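Local coordinates for protein class D beta-lactamase (Fusobacterium nucleatum subsp. polymorphum, PDB 4IED) that probably hydrolyses beta-lactam antibiotics, opening the lactam ring to yield substituted beta-amino acids, and so contributes to antibiotic resistance, at residues A[66-71]-A[173-178]; A[104-109]-A[194-199]; A[163-168]-A[219-224]; A[178-183]-A[212-217]. All coordinates share one frame; numbering follows the deposited sequence.

Contact 1: A[66-71]-A[173-178]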
loop_
_atom_site.group_PDB
_atom_site.type_symbol
_atom_site.label_atom_id
_atom_site.label_comp_id
_atom_site.label_asym_id
_atom_site.label_seq_id
_atom_site.Cartn_x
_atom_site.Cartn_y
_atom_site.Cartn_z
ATOM N N ILE A 66 1.785 -12.437 3.426
ATOM C CA ILE A 66 2.716 -13.334 4.050
ATOM C C ILE A 66 2.119 -14.029 5.254
ATOM O O ILE A 66 2.350 -15.224 5.511
ATOM C CB ILE A 66 3.989 -12.582 4.492
ATOM C CG1 ILE A 66 4.708 -12.003 3.249
ATOM C CG2 ILE A 66 4.925 -13.425 5.268
ATOM C CD1 ILE A 66 5.722 -10.899 3.552
ATOM N N GLY A 67 1.305 -13.355 6.047
ATOM C CA GLY A 67 0.613 -14.009 7.150
ATOM C C GLY A 67 -0.330 -15.117 6.747
ATOM O O GLY A 67 -0.351 -16.146 7.367
ATOM N N LEU A 68 -1.117 -14.829 5.694
ATOM C CA LEU A 68 -1.968 -15.899 5.158
ATOM C C LEU A 68 -1.167 -17.051 4.649
ATOM O O LEU A 68 -1.552 -18.211 4.913
ATOM C CB LEU A 68 -2.841 -15.347 4.030
ATOM C CG LEU A 68 -3.901 -14.288 4.450
ATOM C CD1 LEU A 68 -4.406 -13.631 3.174
ATOM C CD2 LEU A 68 -4.993 -14.935 5.324
ATOM N N GLU A 69 -0.066 -16.766 3.933
ATOM C CA GLU A 69 0.688 -17.873 3.303
ATOM C C GLU A 69 1.258 -18.825 4.367
ATOM O O GLU A 69 1.356 -20.048 4.170
ATOM C CB GLU A 69 1.795 -17.282 2.404
ATOM C CG GLU A 69 2.345 -18.263 1.401
ATOM C CD GLU A 69 1.444 -18.575 0.184
ATOM O OE1 GLU A 69 0.368 -18.065 0.062
ATOM O OE2 GLU A 69 1.922 -19.451 -0.549
ATOM N N ASN A 70 1.608 -18.249 5.539
ATOM C CA ASN A 70 2.112 -19.001 6.647
ATOM C C ASN A 70 1.060 -19.562 7.600
ATOM O O ASN A 70 1.376 -20.115 8.667
ATOM C CB ASN A 70 3.156 -18.194 7.424
ATOM C CG ASN A 70 4.444 -18.031 6.636
ATOM O OD1 ASN A 70 4.711 -16.945 6.055
ATOM N ND2 ASN A 70 5.199 -18.994 6.636
ATOM N N GLY A 71 -0.194 -19.371 7.267
ATOM C CA GLY A 71 -1.215 -19.903 8.151
ATOM C C GLY A 71 -1.325 -19.259 9.550
ATOM O O GLY A 71 -1.828 -19.897 10.481
ATOM N N LEU A 173 -3.422 -18.793 -4.673
ATOM C CA LEU A 173 -4.458 -18.006 -5.263
ATOM C C LEU A 173 -5.505 -17.483 -4.253
ATOM O O LEU A 173 -5.890 -16.317 -4.334
ATOM C CB LEU A 173 -5.151 -18.842 -6.347
ATOM C CG LEU A 173 -4.615 -18.836 -7.742
ATOM C CD1 LEU A 173 -3.428 -17.987 -8.177
ATOM C CD2 LEU A 173 -5.149 -20.037 -8.591
ATOM N N GLU A 174 -5.889 -18.267 -3.297
ATOM C CA GLU A 174 -6.964 -17.855 -2.403
ATOM C C GLU A 174 -6.405 -16.828 -1.439
ATOM O O GLU A 174 -7.165 -16.097 -0.961
ATOM C CB GLU A 174 -7.715 -18.983 -1.647
ATOM C CG GLU A 174 -7.483 -20.331 -2.162
ATOM C CD GLU A 174 -6.370 -20.830 -1.277
ATOM O OE1 GLU A 174 -6.206 -22.073 -1.108
ATOM O OE2 GLU A 174 -5.837 -19.857 -0.709
ATOM N N ASN A 175 -5.103 -16.791 -1.195
ATOM C CA ASN A 175 -4.559 -15.777 -0.329
ATOM C C ASN A 175 -4.446 -14.450 -1.062
ATOM O O ASN A 175 -4.790 -13.393 -0.495
ATOM C CB ASN A 175 -3.196 -16.221 0.183
ATOM C CG ASN A 175 -3.307 -17.452 1.103
ATOM O OD1 ASN A 175 -4.364 -17.609 1.656
ATOM N ND2 ASN A 175 -2.246 -18.251 1.304
ATOM N N GLN A 176 -4.027 -14.479 -2.346
ATOM C CA GLN A 176 -4.046 -13.265 -3.135
ATOM C C GLN A 176 -5.454 -12.723 -3.254
ATOM O O GLN A 176 -5.691 -11.514 -3.148
ATOM C CB GLN A 176 -3.369 -13.446 -4.497
ATOM C CG GLN A 176 -1.927 -13.849 -4.378
ATOM C CD GLN A 176 -1.271 -14.124 -5.699
ATOM O OE1 GLN A 176 -1.085 -15.358 -6.109
ATOM N NE2 GLN A 176 -0.946 -13.109 -6.414
ATOM N N GLU A 177 -6.413 -13.602 -3.440
ATOM C CA GLU A 177 -7.844 -13.176 -3.574
ATOM C C GLU A 177 -8.329 -12.405 -2.301
ATOM O O GLU A 177 -9.038 -11.431 -2.375
ATOM C CB GLU A 177 -8.772 -14.379 -3.861
ATOM C CG GLU A 177 -10.110 -13.993 -4.471
ATOM C CD GLU A 177 -9.858 -13.265 -5.856
ATOM O OE1 GLU A 177 -8.892 -13.623 -6.617
ATOM O OE2 GLU A 177 -10.715 -12.493 -6.203
ATOM N N GLN A 178 -7.974 -12.945 -1.147
ATOM C CA GLN A 178 -8.310 -12.357 0.112
ATOM C C GLN A 178 -7.732 -10.981 0.251
ATOM O O GLN A 178 -8.421 -10.014 0.654
ATOM C CB GLN A 178 -7.884 -13.231 1.256
ATOM C CG GLN A 178 -8.743 -14.422 1.515
ATOM C CD GLN A 178 -8.163 -15.223 2.597
ATOM O OE1 GLN A 178 -8.199 -14.898 3.781
ATOM N NE2 GLN A 178 -7.493 -16.273 2.203
HETATM O O HOH W 1 -2.149 -20.623 3.095
#

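Contact 2: A[104-109]-A[194-199]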
loop_
_atom_site.group_PDB
_atom_site.type_symbol
_atom_site.label_atom_id
_atom_site.label_comp_id
_atom_site.label_asym_id
_atom_site.label_seq_id
_atom_site.Cartn_x
_atom_site.Cartn_y
_atom_site.Cartn_z
ATOM N N LYS A 104 -8.443 -2.105 7.006
ATOM C CA LYS A 104 -9.283 -1.058 6.606
ATOM C C LYS A 104 -9.099 0.199 7.467
ATOM O O LYS A 104 -9.205 1.341 6.985
ATOM C CB LYS A 104 -10.744 -1.506 6.707
ATOM C CG LYS A 104 -11.147 -2.417 5.560
ATOM C CD LYS A 104 -12.511 -3.040 5.827
ATOM C CE LYS A 104 -13.018 -3.965 4.725
ATOM N NZ LYS A 104 -13.503 -3.243 3.533
ATOM N N VAL A 105 -8.820 -0.039 8.752
ATOM C CA VAL A 105 -8.603 1.047 9.683
ATOM C C VAL A 105 -7.116 1.366 9.951
ATOM O O VAL A 105 -6.778 2.294 10.668
ATOM C CB VAL A 105 -9.292 0.858 11.055
ATOM C CG1 VAL A 105 -10.792 0.497 10.771
ATOM C CG2 VAL A 105 -8.686 -0.228 11.898
ATOM N N SER A 106 -6.270 0.553 9.357
ATOM C CA SER A 106 -4.785 0.644 9.523
ATOM C C SER A 106 -4.382 0.430 10.978
ATOM O O SER A 106 -3.635 1.215 11.619
ATOM C CB SER A 106 -4.294 1.998 8.998
ATOM O OG SER A 106 -2.926 1.826 8.532
ATOM N N GLN A 107 -4.918 -0.638 11.546
ATOM C CA GLN A 107 -4.787 -0.960 12.972
ATOM C C GLN A 107 -3.362 -1.476 13.265
ATOM O O GLN A 107 -3.083 -2.677 13.275
ATOM C CB GLN A 107 -5.887 -1.950 13.395
ATOM C CG GLN A 107 -6.039 -2.189 14.904
ATOM C CD GLN A 107 -7.161 -3.166 15.193
ATOM O OE1 GLN A 107 -7.338 -4.107 14.380
ATOM N NE2 GLN A 107 -7.794 -3.079 16.340
ATOM N N VAL A 108 -2.434 -0.568 13.465
ATOM C CA VAL A 108 -1.037 -0.948 13.656
ATOM C C VAL A 108 -0.848 -2.002 14.684
ATOM O O VAL A 108 -0.050 -2.887 14.435
ATOM C CB VAL A 108 -0.204 0.288 13.929
ATOM C CG1 VAL A 108 1.305 -0.072 13.962
ATOM C CG2 VAL A 108 -0.320 1.339 12.852
ATOM N N PRO A 109 -1.492 -1.931 15.904
ATOM C CA PRO A 109 -1.143 -3.015 16.829
ATOM C C PRO A 109 -1.450 -4.403 16.354
ATOM O O PRO A 109 -0.772 -5.405 16.759
ATOM C CB PRO A 109 -1.939 -2.706 18.090
ATOM C CG PRO A 109 -2.736 -1.431 17.772
ATOM C CD PRO A 109 -2.374 -0.901 16.448
ATOM N N HIS A 194 -9.063 -0.550 -5.552
ATOM C CA HIS A 194 -8.402 -1.151 -4.397
ATOM C C HIS A 194 -7.185 -0.288 -4.010
ATOM O O HIS A 194 -6.527 0.349 -4.830
ATOM C CB HIS A 194 -7.846 -2.479 -4.777
ATOM C CG HIS A 194 -8.868 -3.508 -5.174
ATOM N ND1 HIS A 194 -9.495 -3.616 -6.396
ATOM C CD2 HIS A 194 -9.210 -4.604 -4.470
ATOM C CE1 HIS A 194 -10.274 -4.699 -6.366
ATOM N NE2 HIS A 194 -10.053 -5.341 -5.235
ATOM N N GLY A 195 -6.922 -0.223 -2.708
ATOM C CA GLY A 195 -5.677 0.479 -2.296
ATOM C C GLY A 195 -5.482 0.552 -0.813
ATOM O O GLY A 195 -6.237 -0.084 -0.033
ATOM N N LYS A 196 -4.331 1.168 -0.454
ATOM C CA LYS A 196 -3.930 1.338 0.939
ATOM C C LYS A 196 -3.145 2.645 1.059
ATOM O O LYS A 196 -2.245 2.896 0.280
ATOM C CB LYS A 196 -3.075 0.172 1.400
ATOM C CG LYS A 196 -2.598 0.230 2.831
ATOM C CD LYS A 196 -3.703 -0.046 3.829
ATOM C CE LYS A 196 -3.361 0.184 5.276
ATOM N NZ LYS A 196 -3.417 1.572 5.673
ATOM N N THR A 197 -3.484 3.380 2.115
ATOM C CA THR A 197 -2.775 4.641 2.451
ATOM C C THR A 197 -1.708 4.348 3.492
ATOM O O THR A 197 -1.709 3.332 4.228
ATOM C CB THR A 197 -3.743 5.663 3.003
ATOM O OG1 THR A 197 -4.514 5.025 4.060
ATOM C CG2 THR A 197 -4.676 6.205 1.957
ATOM N N GLY A 198 -0.702 5.204 3.520
ATOM C CA GLY A 198 0.361 5.135 4.576
ATOM C C GLY A 198 1.017 6.480 4.776
ATOM O O GLY A 198 0.890 7.337 3.931
ATOM N N TRP A 199 1.613 6.644 5.928
ATOM C CA TRP A 199 2.284 7.906 6.228
ATOM C C TRP A 199 3.553 7.535 7.085
ATOM O O TRP A 199 3.455 7.129 8.245
ATOM C CB TRP A 199 1.392 8.859 7.030
ATOM C CG TRP A 199 1.911 10.282 7.149
ATOM C CD1 TRP A 199 2.704 10.953 6.273
ATOM C CD2 TRP A 199 1.527 11.239 8.160
ATOM N NE1 TRP A 199 2.837 12.281 6.678
ATOM C CE2 TRP A 199 2.124 12.473 7.826
ATOM C CE3 TRP A 199 0.748 11.151 9.311
ATOM C CZ2 TRP A 199 1.988 13.587 8.643
ATOM C CZ3 TRP A 199 0.618 12.289 10.114
ATOM C CH2 TRP A 199 1.219 13.463 9.742
HETATM O O HOH W 2 -6.274 1.770 5.808
#

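Contact 3: A[163-168]-A[219-224]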
loop_
_atom_site.group_PDB
_atom_site.type_symbol
_atom_site.label_atom_id
_atom_site.label_comp_id
_atom_site.label_asym_id
_atom_site.label_seq_id
_atom_site.Cartn_x
_atom_site.Cartn_y
_atom_site.Cartn_z
ATOM N N LEU A 163 1.063 -7.352 -10.454
ATOM C CA LEU A 163 1.048 -8.829 -10.279
ATOM C C LEU A 163 -0.068 -9.308 -9.291
ATOM O O LEU A 163 -0.797 -10.276 -9.560
ATOM C CB LEU A 163 2.408 -9.350 -9.862
ATOM C CG LEU A 163 3.506 -9.138 -10.878
ATOM C CD1 LEU A 163 4.887 -9.406 -10.216
ATOM C CD2 LEU A 163 3.268 -9.916 -12.128
ATOM N N LEU A 164 -0.139 -8.672 -8.139
ATOM C CA LEU A 164 -1.164 -9.020 -7.159
ATOM C C LEU A 164 -2.573 -8.966 -7.770
ATOM O O LEU A 164 -3.390 -9.854 -7.561
ATOM C CB LEU A 164 -1.121 -8.039 -5.948
ATOM C CG LEU A 164 -2.165 -8.308 -4.848
ATOM C CD1 LEU A 164 -2.154 -9.752 -4.277
ATOM C CD2 LEU A 164 -2.048 -7.297 -3.724
ATOM N N SER A 165 -2.855 -7.919 -8.530
ATOM C CA SER A 165 -4.206 -7.641 -9.082
ATOM C C SER A 165 -4.638 -8.786 -10.051
ATOM O O SER A 165 -5.777 -8.993 -10.270
ATOM C CB SER A 165 -4.217 -6.320 -9.846
ATOM O OG SER A 165 -3.475 -6.405 -11.033
ATOM N N GLN A 166 -3.640 -9.484 -10.604
ATOM C CA GLN A 166 -3.866 -10.643 -11.503
ATOM C C GLN A 166 -3.561 -12.008 -10.844
ATOM O O GLN A 166 -3.513 -13.051 -11.543
ATOM C CB GLN A 166 -2.924 -10.427 -12.656
ATOM C CG GLN A 166 -3.175 -9.162 -13.487
ATOM C CD GLN A 166 -2.134 -9.037 -14.577
ATOM O OE1 GLN A 166 -1.051 -8.427 -14.472
ATOM N NE2 GLN A 166 -2.390 -9.808 -15.615
ATOM N N SER A 167 -3.374 -12.001 -9.527
ATOM C CA SER A 167 -3.040 -13.239 -8.784
ATOM C C SER A 167 -1.822 -13.903 -9.403
ATOM O O SER A 167 -1.701 -15.124 -9.416
ATOM C CB SER A 167 -4.239 -14.189 -8.671
ATOM O OG SER A 167 -5.236 -13.524 -7.850
ATOM N N LYS A 168 -0.829 -13.114 -9.781
ATOM C CA LYS A 168 0.393 -13.634 -10.430
ATOM C C LYS A 168 1.617 -13.667 -9.546
ATOM O O LYS A 168 2.712 -14.026 -9.981
ATOM C CB LYS A 168 0.716 -12.817 -11.715
ATOM C CG LYS A 168 -0.189 -13.200 -12.876
ATOM C CD LYS A 168 0.167 -12.334 -14.052
ATOM C CE LYS A 168 -0.719 -12.744 -15.221
ATOM N NZ LYS A 168 -0.482 -14.048 -15.839
ATOM N N ASP A 219 -11.984 -4.069 -19.024
ATOM C CA ASP A 219 -10.943 -4.609 -19.869
ATOM C C ASP A 219 -9.534 -4.121 -19.620
ATOM O O ASP A 219 -8.646 -4.372 -20.413
ATOM C CB ASP A 219 -11.208 -4.508 -21.355
ATOM C CG ASP A 219 -11.158 -3.073 -21.844
ATOM O OD1 ASP A 219 -11.052 -2.153 -20.964
ATOM O OD2 ASP A 219 -11.225 -2.832 -23.033
ATOM N N ASN A 220 -9.282 -3.529 -18.458
ATOM C CA ASN A 220 -7.962 -3.100 -18.107
ATOM C C ASN A 220 -7.759 -3.078 -16.589
ATOM O O ASN A 220 -8.683 -3.270 -15.797
ATOM C CB ASN A 220 -7.743 -1.684 -18.689
ATOM C CG ASN A 220 -6.292 -1.352 -18.961
ATOM O OD1 ASN A 220 -5.391 -2.081 -18.552
ATOM N ND2 ASN A 220 -6.062 -0.242 -19.729
ATOM N N ILE A 221 -6.491 -2.964 -16.214
ATOM C CA ILE A 221 -6.069 -2.795 -14.786
ATOM C C ILE A 221 -5.005 -1.734 -14.772
ATOM O O ILE A 221 -4.017 -1.818 -15.472
ATOM C CB ILE A 221 -5.453 -4.056 -14.149
ATOM C CG1 ILE A 221 -6.416 -5.220 -14.298
ATOM C CG2 ILE A 221 -5.119 -3.794 -12.717
ATOM C CD1 ILE A 221 -5.895 -6.558 -13.836
ATOM N N TYR A 222 -5.249 -0.685 -13.943
ATOM C CA TYR A 222 -4.319 0.436 -13.752
ATOM C C TYR A 222 -3.747 0.337 -12.383
ATOM O O TYR A 222 -4.462 0.544 -11.409
ATOM C CB TYR A 222 -5.039 1.783 -13.941
ATOM C CG TYR A 222 -5.772 1.927 -15.242
ATOM C CD1 TYR A 222 -7.079 1.432 -15.340
ATOM C CD2 TYR A 222 -5.218 2.598 -16.345
ATOM C CE1 TYR A 222 -7.829 1.536 -16.484
ATOM C CE2 TYR A 222 -5.970 2.603 -17.534
ATOM C CZ TYR A 222 -7.249 2.092 -17.589
ATOM O OH TYR A 222 -8.026 2.125 -18.804
ATOM N N SER A 223 -2.453 -0.014 -12.281
ATOM C CA SER A 223 -1.835 -0.133 -10.967
ATOM C C SER A 223 -1.117 1.195 -10.691
ATOM O O SER A 223 -0.575 1.829 -11.599
ATOM C CB SER A 223 -0.810 -1.225 -10.968
ATOM O OG SER A 223 -1.500 -2.495 -11.075
ATOM N N PHE A 224 -1.156 1.646 -9.458
ATOM C CA PHE A 224 -0.651 3.006 -9.171
ATOM C C PHE A 224 -0.006 3.057 -7.802
ATOM O O PHE A 224 -0.208 2.310 -6.876
ATOM C CB PHE A 224 -1.768 4.042 -9.216
ATOM C CG PHE A 224 -2.790 3.892 -8.097
ATOM C CD1 PHE A 224 -2.587 4.500 -6.833
ATOM C CD2 PHE A 224 -3.963 3.196 -8.324
ATOM C CE1 PHE A 224 -3.498 4.360 -5.832
ATOM C CE2 PHE A 224 -4.883 3.067 -7.297
ATOM C CZ PHE A 224 -4.628 3.631 -6.061
#

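Contact 4: A[178-183]-A[212-217]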
loop_
_atom_site.group_PDB
_atom_site.type_symbol
_atom_site.label_atom_id
_atom_site.label_comp_id
_atom_site.label_asym_id
_atom_site.label_seq_id
_atom_site.Cartn_x
_atom_site.Cartn_y
_atom_site.Cartn_z
ATOM N N GLN A 178 -7.974 -12.945 -1.147
ATOM C CA GLN A 178 -8.310 -12.357 0.112
ATOM C C GLN A 178 -7.732 -10.981 0.251
ATOM O O GLN A 178 -8.421 -10.014 0.654
ATOM C CB GLN A 178 -7.884 -13.231 1.256
ATOM C CG GLN A 178 -8.743 -14.422 1.515
ATOM C CD GLN A 178 -8.163 -15.223 2.597
ATOM O OE1 GLN A 178 -8.199 -14.898 3.781
ATOM N NE2 GLN A 178 -7.493 -16.273 2.203
ATOM N N VAL A 179 -6.481 -10.826 -0.184
ATOM C CA VAL A 179 -5.885 -9.509 -0.075
ATOM C C VAL A 179 -6.547 -8.508 -1.044
ATOM O O VAL A 179 -6.756 -7.322 -0.726
ATOM C CB VAL A 179 -4.333 -9.594 -0.287
ATOM C CG1 VAL A 179 -3.723 -8.161 -0.327
ATOM C CG2 VAL A 179 -3.709 -10.401 0.842
ATOM N N LYS A 180 -6.921 -8.966 -2.227
ATOM C CA LYS A 180 -7.717 -8.136 -3.109
ATOM C C LYS A 180 -9.047 -7.778 -2.458
ATOM O O LYS A 180 -9.436 -6.590 -2.485
ATOM C CB LYS A 180 -8.024 -8.897 -4.418
ATOM C CG LYS A 180 -6.757 -9.243 -5.248
ATOM C CD LYS A 180 -7.174 -9.876 -6.589
ATOM C CE LYS A 180 -7.763 -8.802 -7.518
ATOM N NZ LYS A 180 -8.200 -9.379 -8.822
ATOM N N ASP A 181 -9.738 -8.720 -1.849
ATOM C CA ASP A 181 -11.044 -8.429 -1.323
ATOM C C ASP A 181 -10.996 -7.390 -0.182
ATOM O O ASP A 181 -11.826 -6.498 -0.091
ATOM C CB ASP A 181 -11.671 -9.687 -0.826
ATOM C CG ASP A 181 -13.177 -9.562 -0.664
ATOM O OD1 ASP A 181 -13.902 -9.496 -1.705
ATOM O OD2 ASP A 181 -13.681 -9.599 0.493
ATOM N N ILE A 182 -10.032 -7.509 0.715
ATOM C CA ILE A 182 -9.938 -6.582 1.874
ATOM C C ILE A 182 -9.524 -5.179 1.537
ATOM O O ILE A 182 -9.758 -4.281 2.349
ATOM C CB ILE A 182 -9.029 -7.141 2.980
ATOM C CG1 ILE A 182 -7.553 -7.155 2.594
ATOM C CG2 ILE A 182 -9.558 -8.549 3.410
ATOM C CD1 ILE A 182 -6.590 -7.793 3.543
ATOM N N THR A 183 -8.904 -5.017 0.382
ATOM C CA THR A 183 -8.457 -3.731 -0.108
ATOM C C THR A 183 -9.442 -2.987 -1.003
ATOM O O THR A 183 -9.085 -1.875 -1.491
ATOM C CB THR A 183 -7.087 -3.797 -0.803
ATOM O OG1 THR A 183 -7.161 -4.745 -1.880
ATOM C CG2 THR A 183 -5.901 -4.154 0.181
ATOM N N VAL A 212 -1.286 3.682 -2.548
ATOM C CA VAL A 212 -0.963 2.663 -3.586
ATOM C C VAL A 212 -2.163 1.762 -3.786
ATOM O O VAL A 212 -2.939 1.563 -2.901
ATOM C CB VAL A 212 0.319 1.847 -3.279
ATOM C CG1 VAL A 212 1.471 2.784 -2.832
ATOM C CG2 VAL A 212 0.078 0.806 -2.241
ATOM N N GLY A 213 -2.250 1.224 -5.015
ATOM C CA GLY A 213 -3.402 0.329 -5.286
ATOM C C GLY A 213 -3.512 0.028 -6.770
ATOM O O GLY A 213 -2.569 0.101 -7.531
ATOM N N TRP A 214 -4.723 -0.276 -7.160
ATOM C CA TRP A 214 -5.065 -0.453 -8.534
ATOM C C TRP A 214 -6.565 -0.270 -8.755
ATOM O O TRP A 214 -7.362 -0.314 -7.843
ATOM C CB TRP A 214 -4.653 -1.859 -9.069
ATOM C CG TRP A 214 -5.488 -2.995 -8.476
ATOM C CD1 TRP A 214 -6.550 -3.618 -9.088
ATOM C CD2 TRP A 214 -5.204 -3.734 -7.269
ATOM N NE1 TRP A 214 -6.971 -4.648 -8.281
ATOM C CE2 TRP A 214 -6.223 -4.703 -7.129
ATOM C CE3 TRP A 214 -4.314 -3.567 -6.239
ATOM C CZ2 TRP A 214 -6.262 -5.573 -6.044
ATOM C CZ3 TRP A 214 -4.340 -4.426 -5.184
ATOM C CH2 TRP A 214 -5.340 -5.369 -5.032
ATOM N N ILE A 215 -6.906 -0.111 -10.047
ATOM C CA ILE A 215 -8.297 0.053 -10.521
ATOM C C ILE A 215 -8.447 -0.961 -11.652
ATOM O O ILE A 215 -7.726 -0.937 -12.649
ATOM C CB ILE A 215 -8.640 1.449 -11.033
ATOM C CG1 ILE A 215 -8.502 2.440 -9.932
ATOM C CG2 ILE A 215 -10.094 1.484 -11.495
ATOM C CD1 ILE A 215 -8.719 3.867 -10.364
ATOM N N GLU A 216 -9.447 -1.846 -11.471
ATOM C CA GLU A 216 -9.827 -2.809 -12.528
ATOM C C GLU A 216 -11.093 -2.294 -13.201
ATOM O O GLU A 216 -12.100 -1.979 -12.519
ATOM C CB GLU A 216 -9.989 -4.239 -12.001
ATOM C CG GLU A 216 -10.276 -5.167 -13.168
ATOM C CD GLU A 216 -9.909 -6.633 -12.979
ATOM O OE1 GLU A 216 -10.069 -7.404 -13.960
ATOM O OE2 GLU A 216 -9.422 -7.086 -11.942
ATOM N N THR A 217 -11.081 -2.288 -14.511
ATOM C CA THR A 217 -12.230 -1.959 -15.347
ATOM C C THR A 217 -12.623 -3.188 -16.160
ATOM O O THR A 217 -12.090 -4.243 -15.884
ATOM C CB THR A 217 -11.906 -0.791 -16.229
ATOM O OG1 THR A 217 -10.893 -1.189 -17.175
ATOM C CG2 THR A 217 -11.385 0.425 -15.440
HETATM O O HOH W 3 -8.858 -6.608 -9.417
HETATM O O HOH W 4 -7.898 -9.306 -12.040
#

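Contact 1: A[66-71]-A[173-178]
Leu68 and Asn175 mark the closest backbone approach, their CA atoms 6.1 Å apart, where the last turn of helix 62-69 meets the first half of helix 173-182 in the helical part of the beta-lactamase fold, away from the carboxylated lysine and the magnesium-binding residues. Just beyond, the first helix stops in a Schellman motif with Gly71 at positive phi (67°). Asn175 points toward the other helix and carries the polar part. Its ND2 donates to Glu69 OE1 over 2.9 Å with an N-H...O angle of 168°; the oxygen lies in the amide plane, yet the donor comes from above the carboxylate plane, and the two planes stand nearly perpendicular. A bend at chi2 (75°) swings the Glu69 carboxylate round to this position, where OE1 also accepts from Lys172 N. Water 1 accepts from Asn175 ND2 as well, at 3.0 Å, and donates to Leu68 O. Leu68 supplies the van der Waals part, its carbons resting on amide and carbonyl groups: Leu68 CD1 lies 3.7 Å from Asn175 O, and CD2 touches Gln178 OE1 at 3.6 Å. The Gln178 amide is held at both ends, its OE1 by Val76 N and its NE2 by Glu174 O, which NE2 and Gln178 N reach from opposite faces. One asparagine amide thus links a carboxylate and, through water, a main-chain carbonyl, while Leu68 lays its CB against that amide, so directional bonds and packing together join the helices.

Contact 2: A[104-109]-A[194-199]
Between Ser106 and Lys196 no ring faces another; the flat group that matters is the peptide carbonyl of Thr197, which Lys196 NZ approaches 21° from its plane, with a C=O...N angle of 143°. The sequence places both residues in signatures of serine beta-lactamases and penicillin-binding proteins: Ser106-Gln107-Val108 matches the S-x-V motif and Lys196-Thr197-Gly198 the K-T-G motif, the latter on strand 192-200. The segments stay apart in the backbone, the CA atoms of Ser106 and Thr197 being 8.4 Å from each other, and the gap is crossed by the lysine chain, bent at chi2 and again at chi4. Ser106 is turned to meet it by the end of helix 99-105, a Schellman motif in which this residue takes positive phi. A chi1 of -151° carries Ser106 OG to the side away from its backbone N, where it accepts from Lys196 NZ at 2.9 Å. The same OG is hydrogen-bonded to Ser57 OG and weakly to NZ of the carboxylated lysine at position 60, which ties the pair to the S-x-x-K motif beginning at Ser57; these three motifs line the active-site cleft in class D enzymes. Around Lys196 NZ, three oxygens define the ammonium position: Ser106 OG, Thr197 O at 2.8 Å, and water 2 at 2.9 Å, which in turn makes a weak bond to Lys104 O.

Contact 3: A[163-168]-A[219-224]
Ser165 and Ile221 make the main van der Waals contact, both side chains leaving their backbones toward the opposite segment. Two branches of Ile221 reach the serine hydroxyl from the same side: Ile221 CG2 lies 3.5 Å and CD1 3.7 Å from Ser165 OG. Ile221 CG2 also reaches Ser165 CB at 3.9 Å. The extended arm of CG1 (chi2 174°) carries Ile221 CD1 on to Gln166, whose CG it meets at 3.8 Å, the two chains crossing at a slant. Ser223, two residues along the strand and on the same side, brings its OG to 4.4 Å from Ser165 OG, too far for a direct bond. In the fold this is where a helix covers one face of the central antiparallel sheet of the transpeptidase-like domain: helix 154-165 ends against the start of strand 221-229, and Trp214 of the neighbouring strand touches Ser165, Ile221 and Ser223 alike. Polar bonds stay on each side of the interface. Ser165 OG, set between its backbone N and carbonyl carbon at chi1 69°, turns back to the helix and bonds to Asn162 O. A Schellman motif with Ser167 at positive phi closes the helix, and Leu163 O accepts from Gln166 N and Lys168 N on opposite faces of its carbonyl. On the strand side, Asn220 OD1 receives Ile221 N at 2.7 Å through a bent N-H...O angle of 137°, while Asn220 ND2 is hydrogen-bonded to Asp35.

Contact 4: A[178-183]-A[212-217]
Thr183 and Gly213 are the nearest backbone points, their CA atoms 8.3 Å apart, so the end of helix 173-182 and strand 208-216 are bridged by side chains. The setting is a helix packed on the central antiparallel sheet of the beta-lactamase fold, with the Trp214 indole as the wedge between them. A chi1 of 69° sets CG of this tryptophan between its backbone N and carbonyl carbon, and the six-membered ring reaches the helix. There Trp214 CZ2 meets the aliphatic chain of Lys180, 3.8 Å from its CG and 3.9 Å from its CE, the lysine running roughly at right angles to the indole, and CH2 lies 3.7 Å from Thr183 OG1. Beyond the ring the contact turns polar. Lys180, bent at chi3 (73°), directs its ammonium group to Ser165 O, a hydrogen bond with helix 154-165, and toward Glu216. Lys180 NZ stays 4.1 Å from Glu216 OE2, opposite charges that do not meet directly; waters 3 and 4 fill in, both donating to OE2 and accepting from NZ, weakly in the case of water 4. Water 3 lies in the indole plane at its edge and has three partners: Lys180 NZ, Glu216 OE2 at 2.6 Å, and Trp214 NE1 at 2.9 Å.

How the contacts relate
Contacts 1 and 4 follow one another down helix 173-182, sharing Gln178, with centres 14 Å apart and Leu68 CD1 4.0 Å from Val179 CG2. Contact 4 is closest to contact 3, centres 8 Å apart, because strands 208-216 and 221-229 are neighbours: Phe224 N lies 2.8 Å from Gly213 O. On its other edge strand 208-216 pairs with 192-200, and the Trp214 ring stacks on His194, leading to contact 2, whose centre is about 13 Å from that of contact 4. Contact 2 alone carries the S-x-V and K-T-G signatures of the probable active site. Contacts 3 and 4 border one bound magnesium ion, about 4 Å from the Glu216 side chain and about 5 Å from that of Ile221.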